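Local coordinates for protein GH18 chiitnase (Pseudoalteromonas aurantia, PDB 6K7Z) that probably hydrolyses internal glycosidic bonds of chitin as an endo-acting chitinase of glycoside hydrolase family 18, built on a TIM barrel, at residues G255-W260 with G268-A273; K3-Y8 with K218-F223; P159-G164 with T209-M214; L145-Y150 with E180-N185; Y116-T119 with Q125-Y128. All blocks are in the same frame, centred on the assembly; numbering follows the deposited sequence.

All five contacts are linked, directly or through another, and they differ in chemistry by depth. Contact 2 lies nearest the centre of the chain, where aliphatic side chains of two strands meet inside the barrel. Contact 1 uses strand 256-260, which lies between those two strands, but works outward, laying a tryptophan from the last helix on it. Contact 3 is also buried, though it joins two loops through leucines, with Leu161 and Met214 packing on Leu184 of contact 4. Contact 4 is the surface case, held by water and charge beside strand 183-187. Contact 5, partly buried, is a hydroxyl-to-carboxylate chain, tied to contact 3 by a bond between Thr119 and Tyr160.

Contact 1 (G255-W260 with G268-A273); sequences GGIMNW and GDWIKA
Helix 269-277 meets strand 256-260 mainly through one large side chain, Trp270, which lies against Ile257 and Asn259. The helix begins just before it, at Gly268, the N-cap residue, whose O receives Lys272 N at 3.0 Å; Asp269 O takes Ala273 N one residue further on. At Trp270, CG is anti to the backbone N (chi1 -170°), which sends the six-membered part of the indole down to the strand. There CH2 lies 3.6 Å from Ile257 CG2, the two side chains crossing at about a right angle. The neighbouring CZ3 is 3.5 Å from Asn259 ND2 and 3.7 Å from Asn259 CB, and the amide plane stands 85° from the ring plane. That amide is fixed at both ends, since OD1 is bonded to Thr6 OG1 and ND2 to Tyr23 OH. Replacing Trp270 by a valine would probably open a gap between helix and strand above Ile257 and leave the Asn259 amide without its aromatic neighbour. Ile271 contributes less here and turns to Thr4 and Tyr23, while Asp265 takes the N-H groups of both Trp270 and Ile271. The pair is the last beta-alpha unit of the TIM barrel: the axes of 269-273 and 256-260 run antiparallel at 170°, 10.7 Å apart at their closest, with Ile240 and Ile245 of helix 237-251 packing beside them.

Contact 2 (K3-Y8 with K218-F223); sequences KTITYY and KVIAGF
Ile5 and Ile220 both place CG1 anti to the carbonyl carbon (chi1 -56° in Ile5), but they differ one bond further out. Ile5 is extended to CD1, whereas Ile220 is bent at chi2 (-65°). As a result, the outstretched Ile5 CD1 meets the flank of the other chain, at Ile220 CG1, 4.1 Å away, and the two side chains cross at about a right angle. The bent Ile220 CD1 is turned to Lys3 instead and comes 4.5 Å from Lys3 CB, a looser contact with the first carbon of that long chain. Strands 3-8 and 219-224 are not neighbours in the sheet of this TIM barrel. Each pairs in parallel with strand 256-260, so their isoleucines touch across that strand, inside the closed barrel. Met258 packs on both isoleucines from the strand between, and Trp183 of strand 183-187 touches Ile5. Asn27 and Asn185 of nearby strands also touch Ile5, so the interior here is not purely apolar. The Lys3 chain runs on past Ile220 and packs on Trp183 on its way to NZ, which makes a salt bridge with Glu217 just ahead of the second strand.

Contact 3 (P159-G164 with T209-M214); sequences PYLEQG and TKLPNM
The side-chain amide of Gln163 is met at its nitrogen end by Leu211: CD2 of the leucine lies 3.8 Å from Gln163 NE2 and well out of the amide plane, a tilted approach with no polar bond in it. The second flat group is the peptide after Leu161, whose O has Leu211 CD1 at 3.8 Å. Leu211 therefore divides its two methyls between two residues, since CD1 also touches Leu161 CD2, at 3.9 Å. Gln163 gets there by a bend: CG runs anti to the backbone N (chi1 -176°), the chain folds at chi2 (76°), and the two side chains then slide past each other in opposite directions. In the TIM barrel this joins a beta-to-alpha loop, 159-164, to an alpha-to-beta connection, 209-214, the latter made compact by a type II beta turn from Leu211 to Met214. Met214 N closes that turn on Leu211 O at 3.0 Å, with Asn213 in the third position at a positive phi of 72°. Leu161 also packs on Leu184 and Val186 of strand 183-187, and Tyr170 of helix 169-177 touches it as well. Gln163 packs on Val171 of the same helix but is exposed, and Glu162 is bonded through OE2 to Tyr208 OH of helix 198-209.

Contact 4 (L145-Y150 with E180-N185); sequences LPSPDY and EIDWLN
Ser147 and Tyr150 face Asp182 from a tight loop that holds a cis peptide before Pro148 and is closed by Tyr150 N bonding to Pro146 O at 3.1 Å. The segments meet through a water, which joins the side chains of Ser147 and Asp182 to the carbonyl of Tyr150. Ser147 OG donates to this water at 3.0 Å, and the water gives its hydrogens to Tyr150 O at 2.8 Å and, in a short bond, to Asp182 OD1 at 2.5 Å. Asp182 is aimed at the loop with CG anti to the carbonyl carbon (chi1 -68°), which puts OD2 3.7 Å from Tyr150 O. The Tyr150 ring turns off the other way, toward helix 93-106, and has Leu145 CD2 3.9 Å above the centre of one face. The site joins the helix-to-strand loop 145-150 to the segment leading into barrel strand 183-187. Arg142 of helix 130-144 ties it together: NH2 forms a salt bridge with Asp182 OD2 and NH1 bonds to the carbonyls of Leu145 and Tyr150. Asp182 OD2 also accepts Ile152 N. With the arginine beside it and donors at both oxygens, the carboxylate is likely to stay ionised, and the cation probably offsets the nearness of Tyr150 O.

Contact 5 (Y116-T119 with Q125-Y128); sequences YEDT and QAGY
Tyr116 OH donates to Tyr128 OH at 2.6 Å, and Tyr128 OH in turn donates to Asp118 OD2, also at 2.6 Å, so the middle hydroxyl accepts one bond and gives another. This chain of hydrogen bonds lies in the loop after strand 111-115 of the TIM barrel, where the family 18 signature DxxDxDxE ends at Glu117, a residue that in relatives is the catalytic acid. Asp118 centres an inverse gamma turn directly behind it. Tyr128 OH meets Asp118 OD2 on the anti side, 23° out of the carboxylate plane; OD2 is also bonded to Ser83 OG. The carboxylate is turned 42° from the Tyr128 ring, and OD2 lies at the ring edge, 3.3 Å from CE1. Tyr128 reaches both partners with CG set between the backbone N and the carbonyl carbon (chi1 76°). A phenylalanine in its place would probably leave Tyr116 OH without its acceptor and Asp118 OD2 with one donor fewer. Beyond the polar chain, Tyr86 of helix 83-89 packs edge-to-face with Tyr116 and touches Tyr128, while Ala126 CB approaches Asp118 OD2 to 4.3 Å. Over one face of the Tyr116 ring, offset toward the rim, Asp118 N stands 3.9 Å above the plane.

Contact 1 (G255-W260 with G268-A273)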
# COMPACT_ATOMS: atom_id res chain seq x y z
N GLY A 255 -1.34 -6.96 12.63
CA GLY A 255 -0.34 -7.15 11.59
C GLY A 255 0.64 -6.00 11.48
O GLY A 255 1.82 -6.21 11.19
N GLY A 256 0.17 -4.78 11.68
CA GLY A 256 1.08 -3.65 11.69
C GLY A 256 0.37 -2.33 11.45
O GLY A 256 -0.86 -2.26 11.43
N ILE A 257 1.19 -1.29 11.27
CA ILE A 257 0.74 0.08 11.07
C ILE A 257 1.44 0.64 9.85
O ILE A 257 2.67 0.57 9.75
CB ILE A 257 1.04 0.96 12.29
CG1 ILE A 257 0.20 0.51 13.49
CG2 ILE A 257 0.78 2.44 11.96
CD1 ILE A 257 -1.30 0.77 13.32
N MET A 258 0.66 1.22 8.95
CA MET A 258 1.16 1.93 7.77
C MET A 258 0.89 3.42 7.94
O MET A 258 -0.03 3.81 8.66
CB MET A 258 0.47 1.39 6.50
CG MET A 258 0.81 2.16 5.21
SD MET A 258 -0.33 3.55 4.92
CE MET A 258 -1.75 2.72 4.21
N ASN A 259 1.70 4.26 7.31
CA ASN A 259 1.37 5.68 7.33
C ASN A 259 1.54 6.31 5.96
O ASN A 259 2.32 5.86 5.11
CB ASN A 259 2.19 6.48 8.38
CG ASN A 259 3.65 6.66 7.99
OD1 ASN A 259 3.97 7.27 6.97
ND2 ASN A 259 4.54 6.19 8.86
N TRP A 260 0.74 7.34 5.74
CA TRP A 260 0.94 8.29 4.65
C TRP A 260 1.23 9.61 5.34
O TRP A 260 0.38 10.10 6.08
CB TRP A 260 -0.32 8.40 3.76
CG TRP A 260 -0.12 9.35 2.62
CD1 TRP A 260 -0.33 10.70 2.63
CD2 TRP A 260 0.39 9.03 1.33
NE1 TRP A 260 -0.00 11.24 1.40
CE2 TRP A 260 0.44 10.23 0.58
CE3 TRP A 260 0.79 7.83 0.71
CZ2 TRP A 260 0.89 10.27 -0.75
CZ3 TRP A 260 1.23 7.88 -0.60
CH2 TRP A 260 1.28 9.09 -1.32
N GLY A 268 11.16 11.60 12.81
CA GLY A 268 10.73 10.24 13.03
C GLY A 268 10.00 10.01 14.33
O GLY A 268 9.87 8.86 14.76
N ASP A 269 9.52 11.08 14.98
CA ASP A 269 8.89 10.91 16.29
C ASP A 269 7.64 10.04 16.20
O ASP A 269 7.37 9.25 17.11
CB ASP A 269 8.53 12.27 16.89
CG ASP A 269 9.74 13.06 17.27
OD1 ASP A 269 10.82 12.46 17.47
OD2 ASP A 269 9.61 14.30 17.38
N TRP A 270 6.84 10.20 15.15
CA TRP A 270 5.61 9.43 15.01
C TRP A 270 5.91 7.94 14.93
O TRP A 270 5.33 7.13 15.67
CB TRP A 270 4.83 9.90 13.78
CG TRP A 270 3.40 9.39 13.60
CD1 TRP A 270 2.26 10.07 13.90
CD2 TRP A 270 2.98 8.15 13.01
NE1 TRP A 270 1.16 9.32 13.56
CE2 TRP A 270 1.57 8.14 13.01
CE3 TRP A 270 3.66 7.04 12.49
CZ2 TRP A 270 0.83 7.07 12.53
CZ3 TRP A 270 2.92 5.98 12.01
CH2 TRP A 270 1.52 6.00 12.03
N ILE A 271 6.83 7.55 14.04
CA ILE A 271 7.10 6.13 13.88
C ILE A 271 7.77 5.57 15.13
O ILE A 271 7.52 4.42 15.51
CB ILE A 271 7.92 5.85 12.61
CG1 ILE A 271 8.01 4.34 12.35
CG2 ILE A 271 9.34 6.43 12.69
CD1 ILE A 271 6.66 3.67 12.25
N LYS A 272 8.59 6.36 15.82
CA LYS A 272 9.19 5.87 17.05
C LYS A 272 8.12 5.56 18.10
O LYS A 272 8.16 4.49 18.73
CB LYS A 272 10.20 6.88 17.58
CG LYS A 272 11.51 6.94 16.79
CD LYS A 272 12.40 8.05 17.36
CE LYS A 272 13.46 8.46 16.38
NZ LYS A 272 14.34 9.55 16.91
N ALA A 273 7.15 6.45 18.28
CA ALA A 273 6.11 6.21 19.28
C ALA A 273 5.20 5.05 18.87
O ALA A 273 4.81 4.23 19.71
CB ALA A 273 5.29 7.49 19.50

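Contact 2 (K3-Y8 with K218-F223)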
# COMPACT_ATOMS: atom_id res chain seq x y z
N LYS A 3 4.46 -5.17 11.67
CA LYS A 3 5.34 -4.50 10.72
C LYS A 3 5.00 -3.03 10.70
O LYS A 3 3.90 -2.71 10.90
CB LYS A 3 5.02 -5.00 9.33
CG LYS A 3 5.52 -6.36 8.93
CD LYS A 3 4.95 -6.76 7.58
CE LYS A 3 5.14 -8.23 7.28
NZ LYS A 3 4.88 -9.13 8.39
N THR A 4 5.97 -2.19 10.39
CA THR A 4 5.81 -0.75 10.23
C THR A 4 6.11 -0.42 8.77
O THR A 4 7.08 -0.83 8.27
CB THR A 4 6.64 0.07 11.21
OG1 THR A 4 7.97 -0.34 11.18
CG2 THR A 4 6.04 -0.12 12.59
N ILE A 5 5.20 0.32 8.16
CA ILE A 5 5.25 0.58 6.73
C ILE A 5 5.00 2.06 6.50
O ILE A 5 4.17 2.68 7.18
CB ILE A 5 4.21 -0.29 5.99
CG1 ILE A 5 4.47 -1.76 6.33
CG2 ILE A 5 4.25 -0.05 4.48
CD1 ILE A 5 3.62 -2.71 5.59
N THR A 6 5.72 2.65 5.55
CA THR A 6 5.45 4.03 5.19
C THR A 6 5.53 4.18 3.68
O THR A 6 6.20 3.40 3.00
CB THR A 6 6.41 5.02 5.88
OG1 THR A 6 6.02 6.37 5.57
CG2 THR A 6 7.87 4.78 5.45
N TYR A 7 4.82 5.18 3.16
CA TYR A 7 4.95 5.59 1.77
C TYR A 7 5.88 6.80 1.65
O TYR A 7 5.81 7.73 2.45
CB TYR A 7 3.60 5.96 1.16
CG TYR A 7 2.73 4.77 0.86
CD1 TYR A 7 1.98 4.16 1.86
CD2 TYR A 7 2.66 4.26 -0.43
CE1 TYR A 7 1.20 3.07 1.61
CE2 TYR A 7 1.87 3.15 -0.70
CZ TYR A 7 1.14 2.57 0.33
OH TYR A 7 0.36 1.48 0.09
N TYR A 8 6.73 6.77 0.63
CA TYR A 8 7.62 7.89 0.34
C TYR A 8 7.18 8.50 -0.99
O TYR A 8 7.41 7.91 -2.04
CB TYR A 8 9.07 7.45 0.32
CG TYR A 8 10.05 8.59 0.21
CD1 TYR A 8 10.45 9.28 1.34
CD2 TYR A 8 10.59 8.97 -1.02
CE1 TYR A 8 11.36 10.31 1.27
CE2 TYR A 8 11.50 10.04 -1.09
CZ TYR A 8 11.87 10.70 0.06
OH TYR A 8 12.78 11.75 0.04
N LYS A 218 -1.69 -10.39 7.79
CA LYS A 218 -1.86 -9.90 6.43
C LYS A 218 -2.67 -8.61 6.34
O LYS A 218 -2.96 -8.16 5.23
CB LYS A 218 -2.51 -10.99 5.56
CG LYS A 218 -1.53 -12.13 5.25
CD LYS A 218 -1.79 -12.78 3.91
CE LYS A 218 -0.74 -13.84 3.62
NZ LYS A 218 -1.04 -14.58 2.35
N VAL A 219 -3.04 -8.00 7.46
CA VAL A 219 -3.82 -6.77 7.43
C VAL A 219 -3.07 -5.72 8.24
O VAL A 219 -2.85 -5.90 9.45
CB VAL A 219 -5.24 -6.97 7.95
CG1 VAL A 219 -6.06 -5.69 7.74
CG2 VAL A 219 -5.91 -8.18 7.25
N ILE A 220 -2.69 -4.63 7.58
CA ILE A 220 -1.96 -3.52 8.18
C ILE A 220 -2.90 -2.33 8.25
O ILE A 220 -3.55 -1.99 7.25
CB ILE A 220 -0.70 -3.15 7.36
CG1 ILE A 220 0.11 -4.39 7.00
CG2 ILE A 220 0.14 -2.12 8.09
CD1 ILE A 220 0.71 -5.11 8.18
N ALA A 221 -2.96 -1.67 9.40
CA ALA A 221 -3.84 -0.52 9.58
C ALA A 221 -3.10 0.76 9.23
O ALA A 221 -2.06 1.06 9.84
CB ALA A 221 -4.38 -0.47 11.00
N GLY A 222 -3.61 1.52 8.27
CA GLY A 222 -2.91 2.69 7.72
C GLY A 222 -3.55 3.99 8.16
O GLY A 222 -4.79 4.10 8.21
N PHE A 223 -2.71 4.99 8.44
CA PHE A 223 -3.17 6.27 9.00
C PHE A 223 -2.37 7.43 8.43
O PHE A 223 -1.21 7.24 8.03
CB PHE A 223 -3.04 6.28 10.53
CG PHE A 223 -3.89 5.26 11.20
CD1 PHE A 223 -5.23 5.50 11.43
CD2 PHE A 223 -3.36 4.03 11.56
CE1 PHE A 223 -6.02 4.54 12.02
CE2 PHE A 223 -4.16 3.06 12.15
CZ PHE A 223 -5.48 3.32 12.38

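Contact 3 (P159-G164 with T209-M214)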
# COMPACT_ATOMS: atom_id res chain seq x y z
N PRO A 159 -14.08 0.28 2.28
CA PRO A 159 -15.26 -0.25 1.57
C PRO A 159 -14.95 -1.44 0.69
O PRO A 159 -15.83 -2.28 0.46
CB PRO A 159 -15.75 0.95 0.74
CG PRO A 159 -15.28 2.14 1.51
CD PRO A 159 -13.94 1.73 2.07
N TYR A 160 -13.71 -1.55 0.21
CA TYR A 160 -13.33 -2.66 -0.65
C TYR A 160 -13.40 -4.00 0.06
O TYR A 160 -13.46 -5.04 -0.61
CB TYR A 160 -11.91 -2.46 -1.16
CG TYR A 160 -11.65 -1.25 -2.03
CD1 TYR A 160 -12.67 -0.39 -2.43
CD2 TYR A 160 -10.35 -0.96 -2.44
CE1 TYR A 160 -12.39 0.72 -3.24
CE2 TYR A 160 -10.08 0.13 -3.24
CZ TYR A 160 -11.09 0.97 -3.63
OH TYR A 160 -10.77 2.04 -4.43
N LEU A 161 -13.37 -4.00 1.40
CA LEU A 161 -13.25 -5.20 2.22
C LEU A 161 -14.51 -5.50 3.03
O LEU A 161 -14.50 -6.42 3.85
CB LEU A 161 -12.05 -5.06 3.16
CG LEU A 161 -10.68 -5.03 2.47
CD1 LEU A 161 -9.61 -4.43 3.35
CD2 LEU A 161 -10.29 -6.42 2.02
N GLU A 162 -15.58 -4.76 2.80
CA GLU A 162 -16.82 -4.92 3.56
C GLU A 162 -17.64 -6.04 2.93
O GLU A 162 -18.21 -5.86 1.85
CB GLU A 162 -17.57 -3.59 3.58
CG GLU A 162 -16.91 -2.54 4.48
CD GLU A 162 -17.07 -2.87 5.95
OE1 GLU A 162 -18.22 -3.15 6.35
OE2 GLU A 162 -16.07 -2.87 6.70
N GLN A 163 -17.68 -7.19 3.60
CA GLN A 163 -18.50 -8.31 3.16
C GLN A 163 -19.91 -7.85 2.81
O GLN A 163 -20.56 -7.17 3.60
CB GLN A 163 -18.56 -9.37 4.27
CG GLN A 163 -19.32 -10.64 3.90
CD GLN A 163 -18.53 -11.56 2.98
OE1 GLN A 163 -18.91 -11.79 1.83
NE2 GLN A 163 -17.44 -12.11 3.50
N GLY A 164 -20.34 -8.16 1.60
CA GLY A 164 -21.66 -7.76 1.17
C GLY A 164 -21.81 -6.36 0.64
O GLY A 164 -22.82 -6.01 0.15
N THR A 209 -9.47 -9.31 9.16
CA THR A 209 -8.54 -10.40 9.44
C THR A 209 -9.19 -11.76 9.32
O THR A 209 -8.48 -12.77 9.23
CB THR A 209 -7.94 -10.29 10.84
OG1 THR A 209 -8.97 -10.48 11.82
CG2 THR A 209 -7.26 -8.94 11.04
N LYS A 210 -10.52 -11.82 9.33
CA LYS A 210 -11.26 -13.06 9.27
C LYS A 210 -11.82 -13.37 7.89
O LYS A 210 -12.54 -14.36 7.73
CB LYS A 210 -12.40 -13.02 10.29
CG LYS A 210 -11.91 -12.89 11.73
CD LYS A 210 -13.08 -12.85 12.71
CE LYS A 210 -12.59 -12.59 14.12
NZ LYS A 210 -13.73 -12.38 15.07
N LEU A 211 -11.50 -12.55 6.89
CA LEU A 211 -11.87 -12.87 5.52
C LEU A 211 -11.10 -14.11 5.06
O LEU A 211 -10.04 -14.43 5.61
CB LEU A 211 -11.58 -11.69 4.59
CG LEU A 211 -12.55 -10.50 4.69
CD1 LEU A 211 -11.99 -9.27 4.00
CD2 LEU A 211 -13.92 -10.85 4.13
N PRO A 212 -11.63 -14.85 4.09
CA PRO A 212 -10.90 -16.02 3.58
C PRO A 212 -9.49 -15.65 3.12
O PRO A 212 -9.29 -14.65 2.43
CB PRO A 212 -11.78 -16.49 2.41
CG PRO A 212 -13.19 -16.08 2.82
CD PRO A 212 -13.00 -14.76 3.55
N ASN A 213 -8.52 -16.45 3.55
CA ASN A 213 -7.09 -16.33 3.28
C ASN A 213 -6.44 -15.17 4.04
O ASN A 213 -5.22 -15.02 3.98
CB ASN A 213 -6.77 -16.17 1.79
CG ASN A 213 -7.24 -17.36 0.99
OD1 ASN A 213 -6.97 -18.50 1.35
ND2 ASN A 213 -7.99 -17.10 -0.07
N MET A 214 -7.21 -14.38 4.77
CA MET A 214 -6.62 -13.27 5.52
C MET A 214 -6.33 -13.69 6.95
O MET A 214 -6.71 -14.77 7.41
CB MET A 214 -7.54 -12.06 5.47
CG MET A 214 -7.59 -11.40 4.10
SD MET A 214 -6.02 -10.62 3.65
CE MET A 214 -5.37 -11.80 2.46

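Contact 4 (L145-Y150 with E180-N185)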
# COMPACT_ATOMS: atom_id res chain seq x y z
N LEU A 145 7.54 -12.82 -9.54
CA LEU A 145 8.17 -12.35 -8.30
C LEU A 145 7.79 -13.31 -7.18
O LEU A 145 6.91 -13.01 -6.36
CB LEU A 145 7.72 -10.93 -7.96
CG LEU A 145 7.98 -9.87 -9.03
CD1 LEU A 145 7.39 -8.53 -8.60
CD2 LEU A 145 9.48 -9.75 -9.28
N PRO A 146 8.44 -14.47 -7.12
CA PRO A 146 7.96 -15.53 -6.23
C PRO A 146 8.18 -15.22 -4.76
O PRO A 146 9.08 -14.47 -4.38
CB PRO A 146 8.80 -16.74 -6.65
CG PRO A 146 9.38 -16.38 -7.97
CD PRO A 146 9.57 -14.91 -7.95
N SER A 147 7.33 -15.81 -3.92
CA SER A 147 7.55 -15.84 -2.49
C SER A 147 8.65 -16.85 -2.19
O SER A 147 8.80 -17.83 -2.92
CB SER A 147 6.28 -16.21 -1.73
OG SER A 147 5.28 -15.23 -1.88
N PRO A 148 9.45 -16.64 -1.15
CA PRO A 148 9.34 -15.49 -0.26
C PRO A 148 10.33 -14.40 -0.56
O PRO A 148 10.45 -13.51 0.20
CB PRO A 148 9.72 -16.09 1.10
CG PRO A 148 10.77 -17.07 0.70
CD PRO A 148 10.31 -17.68 -0.59
N ASP A 149 11.01 -14.48 -1.67
CA ASP A 149 11.98 -13.50 -2.06
C ASP A 149 11.46 -12.10 -2.36
O ASP A 149 12.19 -11.17 -2.26
CB ASP A 149 12.63 -13.97 -3.33
CG ASP A 149 13.50 -15.25 -3.12
OD1 ASP A 149 13.74 -15.62 -1.97
OD2 ASP A 149 13.89 -15.86 -4.12
N TYR A 150 10.20 -12.02 -2.77
CA TYR A 150 9.58 -10.77 -3.17
C TYR A 150 8.26 -10.57 -2.45
O TYR A 150 7.58 -11.52 -2.05
CB TYR A 150 9.33 -10.72 -4.68
CG TYR A 150 10.58 -10.66 -5.49
CD1 TYR A 150 11.24 -9.47 -5.69
CD2 TYR A 150 11.10 -11.81 -6.08
CE1 TYR A 150 12.38 -9.40 -6.44
CE2 TYR A 150 12.26 -11.75 -6.83
CZ TYR A 150 12.89 -10.54 -7.01
OH TYR A 150 14.04 -10.46 -7.75
N GLU A 180 -1.66 -15.41 -2.22
CA GLU A 180 -0.51 -14.91 -2.97
C GLU A 180 -0.13 -13.48 -2.60
O GLU A 180 0.85 -12.96 -3.14
CB GLU A 180 -0.79 -15.01 -4.47
CG GLU A 180 -1.00 -16.44 -4.92
CD GLU A 180 -1.23 -16.56 -6.41
OE1 GLU A 180 -1.00 -15.58 -7.14
OE2 GLU A 180 -1.65 -17.65 -6.85
N ILE A 181 -0.88 -12.84 -1.72
CA ILE A 181 -0.64 -11.46 -1.31
C ILE A 181 0.02 -11.49 0.06
O ILE A 181 -0.44 -12.21 0.96
CB ILE A 181 -1.97 -10.67 -1.27
CG1 ILE A 181 -2.56 -10.56 -2.67
CG2 ILE A 181 -1.78 -9.31 -0.58
CD1 ILE A 181 -3.96 -9.96 -2.69
N ASP A 182 1.07 -10.69 0.24
CA ASP A 182 1.74 -10.70 1.53
C ASP A 182 0.95 -9.94 2.59
O ASP A 182 0.81 -10.42 3.72
CB ASP A 182 3.15 -10.14 1.39
CG ASP A 182 4.05 -11.07 0.59
OD1 ASP A 182 4.57 -12.04 1.17
OD2 ASP A 182 4.22 -10.83 -0.61
N TRP A 183 0.41 -8.77 2.25
CA TRP A 183 -0.45 -8.06 3.20
C TRP A 183 -1.21 -6.96 2.47
O TRP A 183 -0.92 -6.62 1.32
CB TRP A 183 0.35 -7.47 4.36
CG TRP A 183 1.43 -6.51 3.95
CD1 TRP A 183 1.28 -5.19 3.63
CD2 TRP A 183 2.83 -6.80 3.85
NE1 TRP A 183 2.50 -4.65 3.31
CE2 TRP A 183 3.46 -5.61 3.44
CE3 TRP A 183 3.60 -7.94 4.07
CZ2 TRP A 183 4.84 -5.53 3.25
CZ3 TRP A 183 4.97 -7.86 3.87
CH2 TRP A 183 5.57 -6.67 3.46
N LEU A 184 -2.19 -6.41 3.18
CA LEU A 184 -3.01 -5.30 2.71
C LEU A 184 -2.69 -4.07 3.55
O LEU A 184 -2.75 -4.14 4.78
CB LEU A 184 -4.49 -5.62 2.85
CG LEU A 184 -5.04 -6.87 2.17
CD1 LEU A 184 -6.54 -7.00 2.47
CD2 LEU A 184 -4.77 -6.82 0.66
N ASN A 185 -2.37 -2.96 2.89
CA ASN A 185 -2.20 -1.68 3.57
C ASN A 185 -3.55 -0.98 3.55
O ASN A 185 -3.87 -0.25 2.62
CB ASN A 185 -1.14 -0.82 2.88
CG ASN A 185 0.25 -1.46 2.92
OD1 ASN A 185 0.72 -1.89 3.97
ND2 ASN A 185 0.91 -1.49 1.76
O HOH W 1 6.44 -13.13 -0.13

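Contact 5 (Y116-T119 with Q125-Y128)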
# COMPACT_ATOMS: atom_id res chain seq x y z
N TYR A 116 -4.25 0.48 -5.62
CA TYR A 116 -5.35 0.53 -6.57
C TYR A 116 -6.55 1.22 -5.93
O TYR A 116 -7.05 0.77 -4.90
CB TYR A 116 -5.71 -0.88 -7.01
CG TYR A 116 -6.88 -1.01 -7.95
CD1 TYR A 116 -6.70 -0.96 -9.31
CD2 TYR A 116 -8.17 -1.23 -7.46
CE1 TYR A 116 -7.76 -1.10 -10.18
CE2 TYR A 116 -9.25 -1.38 -8.33
CZ TYR A 116 -9.03 -1.32 -9.69
OH TYR A 116 -10.08 -1.47 -10.58
N GLU A 117 -7.03 2.31 -6.56
CA GLU A 117 -8.10 3.13 -5.98
C GLU A 117 -9.27 3.34 -6.95
O GLU A 117 -10.08 4.25 -6.74
CB GLU A 117 -7.52 4.48 -5.53
CG GLU A 117 -6.16 4.37 -4.81
CD GLU A 117 -5.85 5.57 -3.90
OE1 GLU A 117 -6.53 6.60 -4.02
OE2 GLU A 117 -4.93 5.47 -3.05
N ASP A 118 -9.40 2.51 -7.99
CA ASP A 118 -10.44 2.71 -9.00
C ASP A 118 -11.74 2.06 -8.53
O ASP A 118 -12.14 0.98 -8.97
CB ASP A 118 -9.99 2.17 -10.36
CG ASP A 118 -10.97 2.51 -11.48
OD1 ASP A 118 -11.88 3.34 -11.25
OD2 ASP A 118 -10.83 1.95 -12.57
N THR A 119 -12.41 2.75 -7.61
CA THR A 119 -13.60 2.20 -6.97
C THR A 119 -14.69 1.87 -7.98
O THR A 119 -15.42 0.88 -7.81
CB THR A 119 -14.10 3.21 -5.94
OG1 THR A 119 -13.04 3.52 -5.03
CG2 THR A 119 -15.30 2.67 -5.17
N GLN A 125 -19.30 0.41 -13.18
CA GLN A 125 -19.35 1.71 -13.85
C GLN A 125 -18.09 2.04 -14.65
O GLN A 125 -18.02 3.12 -15.23
CB GLN A 125 -19.60 2.83 -12.84
CG GLN A 125 -20.97 2.80 -12.19
CD GLN A 125 -22.09 3.05 -13.19
OE1 GLN A 125 -22.05 4.02 -13.94
NE2 GLN A 125 -23.07 2.16 -13.20
N ALA A 126 -17.09 1.15 -14.69
CA ALA A 126 -15.81 1.47 -15.31
C ALA A 126 -15.57 0.74 -16.62
O ALA A 126 -14.54 0.98 -17.26
CB ALA A 126 -14.66 1.15 -14.34
N GLY A 127 -16.46 -0.14 -17.04
CA GLY A 127 -16.21 -0.85 -18.28
C GLY A 127 -15.17 -1.94 -18.19
O GLY A 127 -14.64 -2.36 -19.22
N TYR A 128 -14.82 -2.38 -16.99
CA TYR A 128 -13.97 -3.55 -16.82
C TYR A 128 -14.16 -4.06 -15.40
O TYR A 128 -14.54 -3.30 -14.50
CB TYR A 128 -12.49 -3.25 -17.12
CG TYR A 128 -11.77 -2.49 -16.01
CD1 TYR A 128 -11.89 -1.11 -15.90
CD2 TYR A 128 -10.98 -3.16 -15.08
CE1 TYR A 128 -11.23 -0.41 -14.88
CE2 TYR A 128 -10.32 -2.47 -14.06
CZ TYR A 128 -10.45 -1.09 -13.97
OH TYR A 128 -9.81 -0.41 -12.96